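Long-range contacts in Glyoxalase/bleomycin resistance protein/dioxygenase (Alicyclobacillus acidocaldarius subsp. acidocaldarius, PDB 3RRI), which is probably a metal-dependent enzyme of the vicinal oxygen chelate (glyoxalase) superfamily, perhaps a dioxygenase, whose own substrate is not established: residues F81-Y85 and H110-F114; I73-D77 and D131-Y135. All coordinates share one frame; numbering follows the deposited sequence.

Contact 1. Residues F81-Y85 and H110-F114; sequences FDNLY and HETFF
Phe81 sends its ring from helix 78-90 to the backbone and side chains of strand 110-116. The ring's far end does the touching: CZ lies 3.6 Å from Phe113 CD2, and Phe113 CE2 sits over one Phe81 face, toward the rim. With centroids 5.2 Å apart and planes at 61°, the pair is an offset edge-to-face stack in which Phe113 supplies the edge. Glu111 meets the same ring from the strand, its CB 3.7 Å from Phe81 CZ, and its carboxylate plane stands almost perpendicular to the ring. One turn on, Leu84 packs its branch point against the end of Phe113, CG to CZ 4.0 Å, near the plane of that ring. Tyr85 follows with its CB 3.8 Å from Phe113 CE2, while its CD1 comes over a Phe113 face; the planes at 64° make a second edge-to-face stack, now with Phe113 as the face. The Phe113 ring reaches between the two helix aromatics because its CG lies between the backbone N and the carbonyl carbon (chi1 59°). Phe113 therefore gives an edge to one aromatic and a face to the other, and no hydrogen bond crosses the contact. The Tyr85 hydroxyl is held by Asp98, and Thr112, whose side chain leaves the strand away from the helix, bonds through OG1 to Glu124. Helix and strand run in nearly the same direction, with axes 10.4 Å apart at closest approach. This aromatic cluster packs helix 78-90 against the mixed sheet of a protein of the vicinal oxygen chelate (glyoxalase) superfamily.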
loop_
_atom_site.group_PDB
_atom_site.type_symbol
_atom_site.label_atom_id
_atom_site.label_comp_id
_atom_site.label_asym_id
_atom_site.label_seq_id
_atom_site.Cartn_x
_atom_site.Cartn_y
_atom_site.Cartn_z
ATOM N N PHE A 81 18.113 -9.685 5.620
ATOM C CA PHE A 81 18.995 -10.067 6.704
ATOM C C PHE A 81 20.338 -10.641 6.140
ATOM O O PHE A 81 21.418 -10.213 6.523
ATOM C CB PHE A 81 18.262 -11.084 7.598
ATOM C CG PHE A 81 19.073 -11.652 8.722
ATOM C CD1 PHE A 81 19.089 -11.050 9.971
ATOM C CD2 PHE A 81 19.796 -12.834 8.561
ATOM C CE1 PHE A 81 19.817 -11.564 10.999
ATOM C CE2 PHE A 81 20.506 -13.370 9.605
ATOM C CZ PHE A 81 20.538 -12.752 10.804
ATOM N N ASP A 82 20.216 -11.575 5.186
ATOM C CA ASP A 82 21.399 -12.229 4.585
ATOM C C ASP A 82 22.268 -11.225 3.832
ATOM O O ASP A 82 23.486 -11.279 3.910
ATOM C CB ASP A 82 20.994 -13.334 3.613
ATOM C CG ASP A 82 20.322 -14.530 4.287
ATOM O OD1 ASP A 82 20.309 -14.613 5.529
ATOM O OD2 ASP A 82 19.781 -15.372 3.530
ATOM N N ASN A 83 21.647 -10.316 3.070
ATOM C CA ASN A 83 22.386 -9.272 2.391
ATOM C C ASN A 83 23.201 -8.414 3.346
ATOM O O ASN A 83 24.298 -8.004 3.043
ATOM C CB ASN A 83 21.436 -8.339 1.631
ATOM C CG ASN A 83 20.878 -8.961 0.358
ATOM O OD1 ASN A 83 21.290 -10.057 -0.056
ATOM N ND2 ASN A 83 19.923 -8.268 -0.263
ATOM N N LEU A 84 22.604 -8.065 4.488
ATOM C CA LEU A 84 23.310 -7.190 5.424
ATOM C C LEU A 84 24.463 -7.914 6.093
ATOM O O LEU A 84 25.527 -7.349 6.269
ATOM C CB LEU A 84 22.322 -6.622 6.464
ATOM C CG LEU A 84 22.947 -5.676 7.507
ATOM C CD1 LEU A 84 23.533 -4.419 6.818
ATOM C CD2 LEU A 84 21.920 -5.294 8.626
ATOM N N TYR A 85 24.255 -9.179 6.432
ATOM C CA TYR A 85 25.378 -9.952 6.972
ATOM C C TYR A 85 26.552 -10.003 5.996
ATOM O O TYR A 85 27.702 -9.824 6.377
ATOM C CB TYR A 85 24.898 -11.339 7.286
ATOM C CG TYR A 85 25.949 -12.288 7.819
ATOM C CD1 TYR A 85 26.404 -12.163 9.114
ATOM C CD2 TYR A 85 26.449 -13.319 7.035
ATOM C CE1 TYR A 85 27.341 -13.014 9.635
ATOM C CE2 TYR A 85 27.389 -14.179 7.550
ATOM C CZ TYR A 85 27.829 -14.024 8.844
ATOM O OH TYR A 85 28.769 -14.838 9.427
ATOM N N HIS A 110 14.988 -16.940 16.491
ATOM C CA HIS A 110 15.431 -16.005 15.464
ATOM C C HIS A 110 16.944 -16.089 15.211
ATOM O O HIS A 110 17.692 -16.408 16.142
ATOM C CB HIS A 110 15.043 -14.574 15.863
ATOM C CG HIS A 110 15.380 -14.201 17.281
ATOM N ND1 HIS A 110 14.607 -14.574 18.365
ATOM C CD2 HIS A 110 16.357 -13.404 17.778
ATOM C CE1 HIS A 110 15.112 -14.047 19.467
ATOM N NE2 HIS A 110 16.162 -13.313 19.135
ATOM N N GLU A 111 17.368 -15.836 13.959
ATOM C CA GLU A 111 18.777 -15.642 13.645
ATOM C C GLU A 111 19.154 -14.251 14.061
ATOM O O GLU A 111 18.341 -13.325 13.931
ATOM C CB GLU A 111 19.055 -15.835 12.158
ATOM C CG GLU A 111 18.724 -17.228 11.592
ATOM C CD GLU A 111 19.607 -17.676 10.414
ATOM O OE1 GLU A 111 19.321 -18.747 9.851
ATOM O OE2 GLU A 111 20.581 -17.000 10.046
ATOM N N THR A 112 20.396 -14.072 14.515
ATOM C CA THR A 112 20.846 -12.796 15.042
ATOM C C THR A 112 22.341 -12.619 14.753
ATOM O O THR A 112 23.092 -13.608 14.726
ATOM C CB THR A 112 20.630 -12.768 16.562
ATOM O OG1 THR A 112 21.093 -11.543 17.107
ATOM C CG2 THR A 112 21.426 -13.879 17.204
ATOM N N PHE A 113 22.782 -11.395 14.498
ATOM C CA PHE A 113 24.198 -11.044 14.620
ATOM C C PHE A 113 24.294 -9.642 15.204
ATOM O O PHE A 113 23.339 -8.868 15.081
ATOM C CB PHE A 113 24.975 -11.159 13.303
ATOM C CG PHE A 113 24.455 -10.294 12.185
ATOM C CD1 PHE A 113 24.996 -9.041 11.931
ATOM C CD2 PHE A 113 23.454 -10.751 11.337
ATOM C CE1 PHE A 113 24.565 -8.294 10.861
ATOM C CE2 PHE A 113 23.001 -9.965 10.292
ATOM C CZ PHE A 113 23.563 -8.746 10.068
ATOM N N PHE A 114 25.380 -9.366 15.908
ATOM C CA PHE A 114 25.621 -8.053 16.501
ATOM C C PHE A 114 26.850 -7.416 15.881
ATOM O O PHE A 114 27.928 -8.036 15.852
ATOM C CB PHE A 114 25.909 -8.169 17.984
ATOM C CG PHE A 114 24.724 -8.449 18.856
ATOM C CD1 PHE A 114 24.242 -7.456 19.702
ATOM C CD2 PHE A 114 24.130 -9.683 18.895
ATOM C CE1 PHE A 114 23.171 -7.702 20.560
ATOM C CE2 PHE A 114 23.034 -9.926 19.728
ATOM C CZ PHE A 114 22.565 -8.927 20.573
#

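Contact 2. Residues I73-D77 and D131-Y135; sequences ITFRD and DRMMY
Two bent chains bring Arg76 and Met134, a selenomethionine, together: Arg76 leaves the backbone with CG anti to N and turns at chi3 (-55°), while Met134 bends at its own chi3 (78°), so that the selenium comes over one face of the guanidinium and the methyl continues toward the strand. The two side chains cross at roughly a right angle. SE lies 3.7 Å from the guanidinium plane of Arg76, over its centre, and is 3.8 Å from Arg76 NH2. Beyond the selenium, Met134 CE reaches 3.5 Å from Thr74 O and 3.8 Å from Thr74 CG2, the methyl branch turned to this side. The hydroxyl branch of Thr74 works through a water instead: OG1 donates to it at 2.6 Å, and the water donates to Met134 O at 2.8 Å. At the edge of the guanidinium, near its plane, Arg76 NH1 meets Asp131 OD2 at 3.1 Å in a salt bridge. Its hydrogen bond is weak, with an N-H...O angle of 137°, and the carboxylate plane is turned well away from that of the guanidinium, which rules out a coplanar two-bond pairing. Both charged groups have stronger partners elsewhere: Arg76 NE bonds to Asn8 O of a third subunit, and Asp131 OD2 to His80 of a fourth. Asp131 O also accepts a 3.3 Å bond from Met134 N, an i to i+3 bond of the 3-10 segment 131-133. Here the C-terminal tail folds back onto strand 70-74 and the loop that follows it, and the sheet continues antiparallel into the third subunit: packing at a subunit interface of the oligomer.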
loop_
_atom_site.group_PDB
_atom_site.type_symbol
_atom_site.label_atom_id
_atom_site.label_comp_id
_atom_site.label_asym_id
_atom_site.label_seq_id
_atom_site.Cartn_x
_atom_site.Cartn_y
_atom_site.Cartn_z
ATOM N N ILE A 73 17.466 -3.586 13.462
ATOM C CA ILE A 73 16.319 -3.873 12.615
ATOM C C ILE A 73 16.010 -5.351 12.645
ATOM O O ILE A 73 16.941 -6.173 12.597
ATOM C CB ILE A 73 16.534 -3.425 11.156
ATOM C CG1 ILE A 73 17.008 -1.966 11.092
ATOM C CG2 ILE A 73 15.289 -3.698 10.330
ATOM C CD1 ILE A 73 15.971 -0.879 11.631
ATOM N N THR A 74 14.736 -5.695 12.685
ATOM C CA THR A 74 14.258 -7.068 12.487
ATOM C C THR A 74 13.625 -7.130 11.118
ATOM O O THR A 74 12.723 -6.374 10.785
ATOM C CB THR A 74 13.291 -7.477 13.576
ATOM O OG1 THR A 74 13.930 -7.321 14.836
ATOM C CG2 THR A 74 12.726 -8.908 13.393
ATOM N N PHE A 75 14.196 -7.961 10.246
ATOM C CA PHE A 75 13.781 -8.004 8.872
ATOM C C PHE A 75 12.732 -9.077 8.638
ATOM O O PHE A 75 12.901 -10.202 9.077
ATOM C CB PHE A 75 14.981 -8.335 7.953
ATOM C CG PHE A 75 16.034 -7.291 7.952
ATOM C CD1 PHE A 75 15.837 -6.084 7.260
ATOM C CD2 PHE A 75 17.222 -7.472 8.647
ATOM C CE1 PHE A 75 16.815 -5.116 7.285
ATOM C CE2 PHE A 75 18.197 -6.505 8.656
ATOM C CZ PHE A 75 17.984 -5.315 8.001
ATOM N N ARG A 76 11.660 -8.739 7.925
ATOM C CA ARG A 76 10.637 -9.732 7.586
ATOM C C ARG A 76 11.179 -10.725 6.556
ATOM O O ARG A 76 10.879 -11.919 6.628
ATOM C CB ARG A 76 9.334 -9.123 7.049
ATOM C CG ARG A 76 8.200 -10.175 7.021
ATOM C CD ARG A 76 6.821 -9.559 6.967
ATOM N NE ARG A 76 6.560 -8.597 8.055
ATOM C CZ ARG A 76 5.645 -8.723 9.023
ATOM N NH1 ARG A 76 4.863 -9.805 9.097
ATOM N NH2 ARG A 76 5.503 -7.744 9.931
ATOM N N ASP A 77 11.923 -10.207 5.601
ATOM C CA ASP A 77 12.444 -10.978 4.462
ATOM C C ASP A 77 13.852 -11.437 4.783
ATOM O O ASP A 77 14.753 -10.641 4.913
ATOM C CB ASP A 77 12.442 -10.068 3.228
ATOM C CG ASP A 77 12.778 -10.792 1.911
ATOM O OD1 ASP A 77 13.300 -11.947 1.935
ATOM O OD2 ASP A 77 12.506 -10.161 0.845
ATOM N N ASP A 131 6.986 -14.856 11.639
ATOM C CA ASP A 131 6.876 -13.371 11.636
ATOM C C ASP A 131 5.992 -12.760 12.697
ATOM O O ASP A 131 6.209 -11.598 13.053
ATOM C CB ASP A 131 6.592 -12.770 10.233
ATOM C CG ASP A 131 5.249 -13.165 9.632
ATOM O OD1 ASP A 131 4.423 -13.809 10.293
ATOM O OD2 ASP A 131 5.031 -12.791 8.444
ATOM N N ARG A 132 5.054 -13.504 13.264
ATOM C CA ARG A 132 4.315 -13.017 14.419
ATOM C C ARG A 132 5.185 -12.765 15.637
ATOM O O ARG A 132 4.796 -11.964 16.519
ATOM C CB ARG A 132 3.164 -13.944 14.784
ATOM C CG ARG A 132 1.990 -13.793 13.852
ATOM C CD ARG A 132 0.857 -14.725 14.200
ATOM N NE ARG A 132 0.181 -14.373 15.454
ATOM C CZ ARG A 132 0.013 -15.162 16.526
ATOM N NH1 ARG A 132 0.475 -16.412 16.583
ATOM N NH2 ARG A 132 -0.641 -14.696 17.568
HETATM N N MSE A 133 6.362 -13.386 15.700
HETATM C CA MSE A 133 7.228 -13.297 16.864
HETATM C C MSE A 133 8.158 -12.090 16.794
HETATM O O MSE A 133 8.996 -11.885 17.693
HETATM C CB MSE A 133 8.058 -14.572 17.000
HETATM C CG MSE A 133 7.220 -15.801 17.195
HETATM SE SE MSE A 133 6.148 -15.770 18.861
HETATM C CE MSE A 133 4.365 -15.508 18.105
HETATM N N MSE A 134 7.981 -11.251 15.783
HETATM C CA MSE A 134 8.797 -10.025 15.655
HETATM C C MSE A 134 8.575 -8.987 16.759
HETATM O O MSE A 134 9.425 -8.093 16.958
HETATM C CB MSE A 134 8.584 -9.364 14.294
HETATM C CG MSE A 134 9.052 -10.248 13.108
HETATM SE SE MSE A 134 8.466 -9.557 11.384
HETATM C CE MSE A 134 9.778 -8.140 11.197
ATOM N N TYR A 135 7.446 -9.105 17.459
ATOM C CA TYR A 135 7.229 -8.347 18.692
ATOM C C TYR A 135 7.461 -9.218 19.898
ATOM O O TYR A 135 8.091 -8.747 20.854
ATOM C CB TYR A 135 5.821 -7.767 18.736
ATOM C CG TYR A 135 5.543 -6.801 17.607
ATOM C CD1 TYR A 135 6.032 -5.502 17.638
ATOM C CD2 TYR A 135 4.762 -7.188 16.505
ATOM C CE1 TYR A 135 5.763 -4.608 16.609
ATOM C CE2 TYR A 135 4.512 -6.292 15.452
ATOM C CZ TYR A 135 5.002 -5.006 15.521
ATOM O OH TYR A 135 4.753 -4.160 14.475
ATOM O OXT TYR A 135 7.022 -10.393 19.924
HETATM O O HOH W 1 12.171 -7.584 16.712
#

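How the contacts relate
After the strands and helix of the first half of the chain, strand 70-74 opens contact 2; the chain then turns through Asp77, the N-cap residue, into helix 78-90, which starts contact 1. After strands 95-98 and 100-102 it returns along strand 110-116, closing the inner loop of contact 1. Strand 122-128 follows, and the tail beyond it closes the outer loop at 131-135, so along the chain the loop of contact 1 lies inside that of contact 2. Their centres are 12 Å apart, and Phe75 joins them directly: its CD2 is 3.7 Å from Phe81 CA. Contact 1 fastens the helix to the sheet, contact 2 the C-terminal tail to strand 70-74 and its following loop.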